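PDB 4ZVA: diguanylate cyclase DosC from Escherichia coli, which probably makes the second messenger cyclic di-GMP from GTP under the control of oxygen sensed at the haem of its globin domain. Local coordinates for residues A[83-93]-A[141-149]. Sequence-based numbering, arbitrary orientation.
Sequences IQIQHTVAEVH and IAMEVMTRA. With HEM (protoporphyrin IX containing Fe), chain C.
Met146 fits as a knob into a hole formed by Gln86, Val89, Ala90 and His93, in a buried helix-helix contact beside the haem. It joins helix 79-96 to the C-terminal end of helix 125-147. The two segments cross at -51°, with axes 8.2 Å apart. The Met146 chain runs extended as far as SD and bends only at its last torsion (chi3 -59°). SD meets the edge of the His93 ring, 3.8 Å from ND1. CE turns back to Val89 CG1 at 3.7 Å and to Gln86 OE1. That oxygen accepts a hydrogen bond from Trp67 of helix 54-72. In this globin-fold sensor domain His93 is the proximal haem ligand, its NE2 2.2 Å from the iron. Val89 CG1 touches both CE and the porphyrin, and so links Met146 to the haem. With an alanine here in place of Met146, the hole between Gln86, Val89 and Ala90 would probably be left part empty, and the His93 edge would lose its sulfur neighbour. Farther along, Val145 CG1 lies 3.6 Å from Gln86 CB and also touches Ile83 and His87. The His87 ring is fixed by a nearly straight bond from ND1 to Ile83 O, 2.8 Å long. Past the helix end, Ala149 CB rests 3.6 Å from Ala90 CB.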
ATOM      1  N   ILE A  83       2.927  17.604   0.671  1.00 49.04           N
ATOM      2  CA  ILE A  83       2.663  17.270   2.063  1.00 50.52           C
ATOM      3  C   ILE A  83       1.520  18.130   2.599  1.00 52.64           C
ATOM      4  O   ILE A  83       0.606  17.624   3.255  1.00 50.43           O
ATOM      5  CB  ILE A  83       3.921  17.456   2.934  1.00 49.59           C
ATOM      6  CG1 ILE A  83       4.967  16.397   2.578  1.00 43.54           C
ATOM      7  CG2 ILE A  83       3.569  17.375   4.410  1.00 50.87           C
ATOM      8  CD1 ILE A  83       6.319  16.630   3.203  1.00 47.83           C
ATOM      9  N   GLN A  84       1.561  19.424   2.289  1.00 54.12           N
ATOM     10  CA  GLN A  84       0.514  20.350   2.711  1.00 54.61           C
ATOM     11  C   GLN A  84      -0.837  19.975   2.115  1.00 54.93           C
ATOM     12  O   GLN A  84      -1.877  20.160   2.748  1.00 58.60           O
ATOM     13  CB  GLN A  84       0.876  21.785   2.320  1.00 56.16           C
ATOM     14  CG  GLN A  84       1.977  22.392   3.168  1.00 61.32           C
ATOM     15  CD  GLN A  84       1.636  22.389   4.647  1.00 74.37           C
ATOM     16  OE1 GLN A  84       0.503  22.678   5.036  1.00 73.04           O
ATOM     17  NE2 GLN A  84       2.614  22.053   5.479  1.00 76.66           N
ATOM     18  N   ILE A  85      -0.816  19.452   0.894  1.00 49.34           N
ATOM     19  CA  ILE A  85      -2.036  19.005   0.233  1.00 52.85           C
ATOM     20  C   ILE A  85      -2.690  17.860   1.002  1.00 47.65           C
ATOM     21  O   ILE A  85      -3.899  17.863   1.228  1.00 49.25           O
ATOM     22  CB  ILE A  85      -1.759  18.561  -1.218  1.00 52.37           C
ATOM     23  CG1 ILE A  85      -1.346  19.763  -2.069  1.00 55.56           C
ATOM     24  CG2 ILE A  85      -2.980  17.876  -1.815  1.00 52.06           C
ATOM     25  CD1 ILE A  85      -1.057  19.421  -3.514  1.00 53.98           C
ATOM     26  N   GLN A  86      -1.880  16.888   1.416  1.00 49.87           N
ATOM     27  CA  GLN A  86      -2.388  15.741   2.162  1.00 49.53           C
ATOM     28  C   GLN A  86      -2.995  16.176   3.493  1.00 49.47           C
ATOM     29  O   GLN A  86      -4.013  15.636   3.926  1.00 46.43           O
ATOM     30  CB  GLN A  86      -1.279  14.713   2.404  1.00 47.89           C
ATOM     31  CG  GLN A  86      -0.439  14.385   1.180  1.00 47.11           C
ATOM     32  CD  GLN A  86      -1.273  14.099  -0.055  1.00 43.35           C
ATOM     33  OE1 GLN A  86      -2.293  13.412   0.009  1.00 43.56           O
ATOM     34  NE2 GLN A  86      -0.840  14.630  -1.192  1.00 49.80           N
ATOM     35  N   HIS A  87      -2.365  17.156   4.134  1.00 51.71           N
ATOM     36  CA  HIS A  87      -2.900  17.727   5.366  1.00 55.03           C
ATOM     37  C   HIS A  87      -4.269  18.353   5.126  1.00 53.18           C
ATOM     38  O   HIS A  87      -5.185  18.177   5.928  1.00 58.54           O
ATOM     39  CB  HIS A  87      -1.938  18.766   5.946  1.00 50.71           C
ATOM     40  CG  HIS A  87      -0.777  18.168   6.677  1.00 56.10           C
ATOM     41  ND1 HIS A  87       0.334  17.668   6.030  1.00 62.31           N
ATOM     42  CD2 HIS A  87      -0.558  17.981   8.000  1.00 61.84           C
ATOM     43  CE1 HIS A  87       1.189  17.204   6.924  1.00 56.72           C
ATOM     44  NE2 HIS A  87       0.672  17.381   8.127  1.00 62.92           N
ATOM     45  N   THR A  88      -4.399  19.077   4.020  1.00 54.49           N
ATOM     46  CA  THR A  88      -5.662  19.715   3.660  1.00 52.58           C
ATOM     47  C   THR A  88      -6.759  18.675   3.455  1.00 53.69           C
ATOM     48  O   THR A  88      -7.882  18.841   3.934  1.00 54.58           O
ATOM     49  CB  THR A  88      -5.523  20.565   2.382  1.00 55.07           C
ATOM     50  OG1 THR A  88      -4.556  21.602   2.598  1.00 56.10           O
ATOM     51  CG2 THR A  88      -6.856  21.191   2.004  1.00 53.46           C
ATOM     52  N   VAL A  89      -6.424  17.600   2.750  1.00 53.71           N
ATOM     53  CA  VAL A  89      -7.371  16.520   2.495  1.00 50.89           C
ATOM     54  C   VAL A  89      -7.754  15.832   3.798  1.00 47.98           C
ATOM     55  O   VAL A  89      -8.910  15.455   4.003  1.00 48.51           O
ATOM     56  CB  VAL A  89      -6.791  15.477   1.523  1.00 49.61           C
ATOM     57  CG1 VAL A  89      -7.803  14.375   1.259  1.00 46.74           C
ATOM     58  CG2 VAL A  89      -6.375  16.141   0.226  1.00 52.71           C
ATOM     59  N   ALA A  90      -6.771  15.680   4.679  1.00 49.29           N
ATOM     60  CA  ALA A  90      -6.995  15.091   5.991  1.00 51.54           C
ATOM     61  C   ALA A  90      -7.999  15.920   6.784  1.00 51.09           C
ATOM     62  O   ALA A  90      -8.899  15.374   7.423  1.00 54.64           O
ATOM     63  CB  ALA A  90      -5.684  14.968   6.747  1.00 43.42           C
ATOM     64  N   GLU A  91      -7.841  17.241   6.729  1.00 55.96           N
ATOM     65  CA  GLU A  91      -8.764  18.161   7.387  1.00 53.76           C
ATOM     66  C   GLU A  91     -10.189  17.978   6.875  1.00 57.45           C
ATOM     67  O   GLU A  91     -11.135  17.907   7.659  1.00 59.92           O
ATOM     68  CB  GLU A  91      -8.324  19.613   7.177  1.00 60.49           C
ATOM     69  CG  GLU A  91      -6.992  19.979   7.819  1.00 61.47           C
ATOM     70  CD  GLU A  91      -6.533  21.381   7.451  1.00 67.42           C
ATOM     71  OE1 GLU A  91      -7.308  22.108   6.793  1.00 69.03           O
ATOM     72  OE2 GLU A  91      -5.399  21.756   7.818  1.00 74.06           O
ATOM     73  N   VAL A  92     -10.333  17.898   5.555  1.00 53.42           N
ATOM     74  CA  VAL A  92     -11.637  17.712   4.927  1.00 53.38           C
ATOM     75  C   VAL A  92     -12.276  16.393   5.356  1.00 55.08           C
ATOM     76  O   VAL A  92     -13.458  16.349   5.702  1.00 51.91           O
ATOM     77  CB  VAL A  92     -11.529  17.745   3.389  1.00 52.26           C
ATOM     78  CG1 VAL A  92     -12.886  17.478   2.752  1.00 54.69           C
ATOM     79  CG2 VAL A  92     -10.979  19.084   2.928  1.00 55.93           C
ATOM     80  N   HIS A  93     -11.487  15.322   5.328  1.00 52.52           N
ATOM     81  CA  HIS A  93     -11.955  14.006   5.753  1.00 55.18           C
ATOM     82  C   HIS A  93     -12.355  14.008   7.225  1.00 57.21           C
ATOM     83  O   HIS A  93     -13.324  13.356   7.617  1.00 58.30           O
ATOM     84  CB  HIS A  93     -10.874  12.947   5.511  1.00 55.13           C
ATOM     85  CG  HIS A  93     -10.695  12.575   4.069  1.00 53.06           C
ATOM     86  ND1 HIS A  93      -9.583  11.909   3.607  1.00 48.54           N
ATOM     87  CD2 HIS A  93     -11.489  12.783   2.992  1.00 52.09           C
ATOM     88  CE1 HIS A  93      -9.699  11.716   2.304  1.00 52.10           C
ATOM     89  NE2 HIS A  93     -10.842  12.236   1.905  1.00 50.70           N
ATOM     90  N   ILE A 141       3.359   6.651   0.496  1.00 35.00           N
ATOM     91  CA  ILE A 141       3.978   7.727   1.267  1.00 41.82           C
ATOM     92  C   ILE A 141       2.983   8.874   1.452  1.00 41.42           C
ATOM     93  O   ILE A 141       2.945   9.509   2.507  1.00 45.35           O
ATOM     94  CB  ILE A 141       5.299   8.239   0.615  1.00 46.58           C
ATOM     95  CG1 ILE A 141       6.048   9.171   1.566  1.00 49.32           C
ATOM     96  CG2 ILE A 141       5.055   8.949  -0.701  1.00 45.70           C
ATOM     97  CD1 ILE A 141       6.696   8.458   2.712  1.00 54.55           C
ATOM     98  N   ALA A 142       2.173   9.129   0.429  1.00 38.60           N
ATOM     99  CA  ALA A 142       1.155  10.167   0.499  1.00 37.68           C
ATOM    100  C   ALA A 142       0.058   9.789   1.488  1.00 38.22           C
ATOM    101  O   ALA A 142      -0.435  10.638   2.232  1.00 38.49           O
ATOM    102  CB  ALA A 142       0.561  10.425  -0.879  1.00 38.30           C
ATOM    103  N   MET A 143      -0.318   8.512   1.500  1.00 34.64           N
ATOM    104  CA  MET A 143      -1.348   8.034   2.419  1.00 40.05           C
ATOM    105  C   MET A 143      -0.919   8.201   3.871  1.00 46.35           C
ATOM    106  O   MET A 143      -1.718   8.590   4.722  1.00 48.65           O
ATOM    107  CB  MET A 143      -1.689   6.567   2.159  1.00 46.18           C
ATOM    108  CG  MET A 143      -2.639   5.993   3.204  1.00 44.44           C
ATOM    109  SD  MET A 143      -3.316   4.375   2.805  1.00 46.13           S
ATOM    110  CE  MET A 143      -1.858   3.351   2.969  1.00 50.83           C
ATOM    111  N   GLU A 144       0.344   7.903   4.152  1.00 41.32           N
ATOM    112  CA  GLU A 144       0.841   8.004   5.518  1.00 47.30           C
ATOM    113  C   GLU A 144       0.802   9.451   5.998  1.00 49.27           C
ATOM    114  O   GLU A 144       0.403   9.714   7.128  1.00 53.69           O
ATOM    115  CB  GLU A 144       2.260   7.446   5.632  1.00 42.21           C
ATOM    116  CG  GLU A 144       2.819   7.507   7.051  1.00 46.07           C
ATOM    117  CD  GLU A 144       4.140   6.776   7.203  1.00 48.28           C
ATOM    118  OE1 GLU A 144       4.377   5.799   6.461  1.00 47.86           O
ATOM    119  OE2 GLU A 144       4.953   7.190   8.057  1.00 49.89           O
ATOM    120  N   VAL A 145       1.195  10.385   5.136  1.00 49.55           N
ATOM    121  CA  VAL A 145       1.132  11.806   5.472  1.00 43.68           C
ATOM    122  C   VAL A 145      -0.300  12.204   5.816  1.00 46.13           C
ATOM    123  O   VAL A 145      -0.540  12.930   6.781  1.00 53.46           O
ATOM    124  CB  VAL A 145       1.645  12.693   4.318  1.00 49.80           C
ATOM    125  CG1 VAL A 145       1.475  14.164   4.663  1.00 51.54           C
ATOM    126  CG2 VAL A 145       3.102  12.395   4.027  1.00 41.46           C
ATOM    127  N   MET A 146      -1.248  11.712   5.025  1.00 46.48           N
ATOM    128  CA  MET A 146      -2.660  12.016   5.226  1.00 49.60           C
ATOM    129  C   MET A 146      -3.202  11.397   6.515  1.00 53.80           C
ATOM    130  O   MET A 146      -3.931  12.046   7.265  1.00 54.57           O
ATOM    131  CB  MET A 146      -3.484  11.539   4.028  1.00 50.04           C
ATOM    132  CG  MET A 146      -4.942  11.960   4.077  1.00 46.21           C
ATOM    133  SD  MET A 146      -5.906  11.296   2.706  1.00 47.26           S
ATOM    134  CE  MET A 146      -5.012  11.981   1.312  1.00 48.35           C
ATOM    135  N   THR A 147      -2.848  10.139   6.762  1.00 51.49           N
ATOM    136  CA  THR A 147      -3.350   9.402   7.922  1.00 57.20           C
ATOM    137  C   THR A 147      -2.742   9.923   9.224  1.00 55.22           C
ATOM    138  O   THR A 147      -3.322   9.760  10.296  1.00 62.98           O
ATOM    139  CB  THR A 147      -3.083   7.891   7.799  1.00 54.00           C
ATOM    140  OG1 THR A 147      -1.692   7.665   7.546  1.00 54.95           O
ATOM    141  CG2 THR A 147      -3.910   7.300   6.664  1.00 51.04           C
ATOM    142  N   ARG A 148      -1.575  10.551   9.123  1.00 55.98           N
ATOM    143  CA  ARG A 148      -0.915  11.152  10.280  1.00 62.86           C
ATOM    144  C   ARG A 148      -1.542  12.494  10.652  1.00 72.42           C
ATOM    145  O   ARG A 148      -0.847  13.506  10.762  1.00 75.40           O
ATOM    146  CB  ARG A 148       0.575  11.347  10.000  1.00 62.57           C
ATOM    147  CG  ARG A 148       1.414  10.081   9.965  1.00 62.70           C
ATOM    148  CD  ARG A 148       2.861  10.444   9.674  1.00 72.86           C
ATOM    149  NE  ARG A 148       3.584  10.908  10.854  1.00 93.11           N
ATOM    150  CZ  ARG A 148       4.874  11.224  10.854  1.00 94.63           C
ATOM    151  NH1 ARG A 148       5.580  11.131   9.734  1.00 87.26           N
ATOM    152  NH2 ARG A 148       5.460  11.643  11.969  1.00 90.59           N
ATOM    153  N   ALA A 149      -2.859  12.494  10.838  1.00 74.24           N
ATOM    154  CA  ALA A 149      -3.587  13.705  11.197  1.00 76.01           C
ATOM    155  C   ALA A 149      -4.784  13.386  12.091  1.00 82.82           C
ATOM    156  O   ALA A 149      -5.403  12.327  11.966  1.00 77.51           O
ATOM    157  CB  ALA A 149      -4.040  14.438   9.951  1.00 70.21           C
TER
HETATM  158  CHA HEM C 201     -12.547  15.219  -0.359  1.00 50.82           C
HETATM  159  CHB HEM C 201     -14.868  11.072   0.611  1.00 53.22           C
HETATM  160  CHC HEM C 201     -10.680   8.706   0.101  1.00 45.73           C
HETATM  161  CHD HEM C 201      -8.680  12.638  -1.895  1.00 52.31           C
HETATM  162  C1A HEM C 201     -13.555  14.318  -0.087  1.00 51.08           C
HETATM  163  C2A HEM C 201     -14.973  14.602   0.050  1.00 52.94           C
HETATM  164  C3A HEM C 201     -15.600  13.454   0.314  1.00 47.65           C
HETATM  165  C4A HEM C 201     -14.614  12.401   0.362  1.00 48.49           C
HETATM  166  CMA HEM C 201     -17.115  13.269   0.537  1.00 53.16           C
HETATM  167  CAA HEM C 201     -15.663  15.977  -0.094  1.00 53.84           C
HETATM  168  CBA HEM C 201     -15.405  16.541  -1.487  1.00 55.05           C
HETATM  169  CGA HEM C 201     -16.308  17.715  -1.739  1.00 59.55           C
HETATM  170  O1A HEM C 201     -17.427  17.749  -1.163  1.00 55.39           O
HETATM  171  O2A HEM C 201     -15.909  18.610  -2.528  1.00 60.24           O
HETATM  172  C1B HEM C 201     -13.942  10.060   0.534  1.00 50.16           C
HETATM  173  C2B HEM C 201     -14.217   8.645   0.676  1.00 49.91           C
HETATM  174  C3B HEM C 201     -13.051   7.986   0.537  1.00 46.82           C
HETATM  175  C4B HEM C 201     -12.016   8.972   0.300  1.00 44.99           C
HETATM  176  CMB HEM C 201     -15.632   8.079   0.946  1.00 48.46           C
HETATM  177  CAB HEM C 201     -12.739   6.468   0.590  1.00 50.61           C
HETATM  178  CBB HEM C 201     -13.656   5.507   0.733  1.00 54.45           C
HETATM  179  C1C HEM C 201      -9.799   9.528  -0.564  1.00 44.97           C
HETATM  180  C2C HEM C 201      -8.535   9.132  -1.151  1.00 46.69           C
HETATM  181  C3C HEM C 201      -7.976  10.227  -1.703  1.00 43.63           C
HETATM  182  C4C HEM C 201      -8.880  11.339  -1.480  1.00 46.19           C
HETATM  183  CMC HEM C 201      -7.996   7.683  -1.103  1.00 39.78           C
HETATM  184  CAC HEM C 201      -6.635  10.387  -2.465  1.00 41.83           C
HETATM  185  CBC HEM C 201      -5.809   9.378  -2.766  1.00 52.00           C
HETATM  186  C1D HEM C 201      -9.521  13.709  -1.671  1.00 49.03           C
HETATM  187  C2D HEM C 201      -9.260  15.070  -2.086  1.00 46.40           C
HETATM  188  C3D HEM C 201     -10.475  15.882  -1.608  1.00 52.07           C
HETATM  189  C4D HEM C 201     -11.337  14.926  -0.948  1.00 48.69           C
HETATM  190  CMD HEM C 201      -8.022  15.574  -2.860  1.00 43.78           C
HETATM  191  CAD HEM C 201     -10.739  17.396  -1.771  1.00 52.98           C
HETATM  192  CBD HEM C 201      -9.640  18.187  -1.066  1.00 54.03           C
HETATM  193  CGD HEM C 201     -10.075  19.615  -0.863  1.00 53.58           C
HETATM  194  O1D HEM C 201      -9.207  20.463  -0.531  1.00 57.46           O
HETATM  195  O2D HEM C 201     -11.287  19.908  -1.031  1.00 55.34           O
HETATM  196  NA  HEM C 201     -13.375  12.962   0.115  1.00 47.12           N
HETATM  197  NB  HEM C 201     -12.592  10.227   0.305  1.00 45.74           N
HETATM  198  NC  HEM C 201      -9.977  10.877  -0.783  1.00 45.28           N
HETATM  199  ND  HEM C 201     -10.743  13.669  -1.005  1.00 49.06           N
HETATM  200 FE   HEM C 201     -11.573  11.978  -0.112  1.00 47.61          FE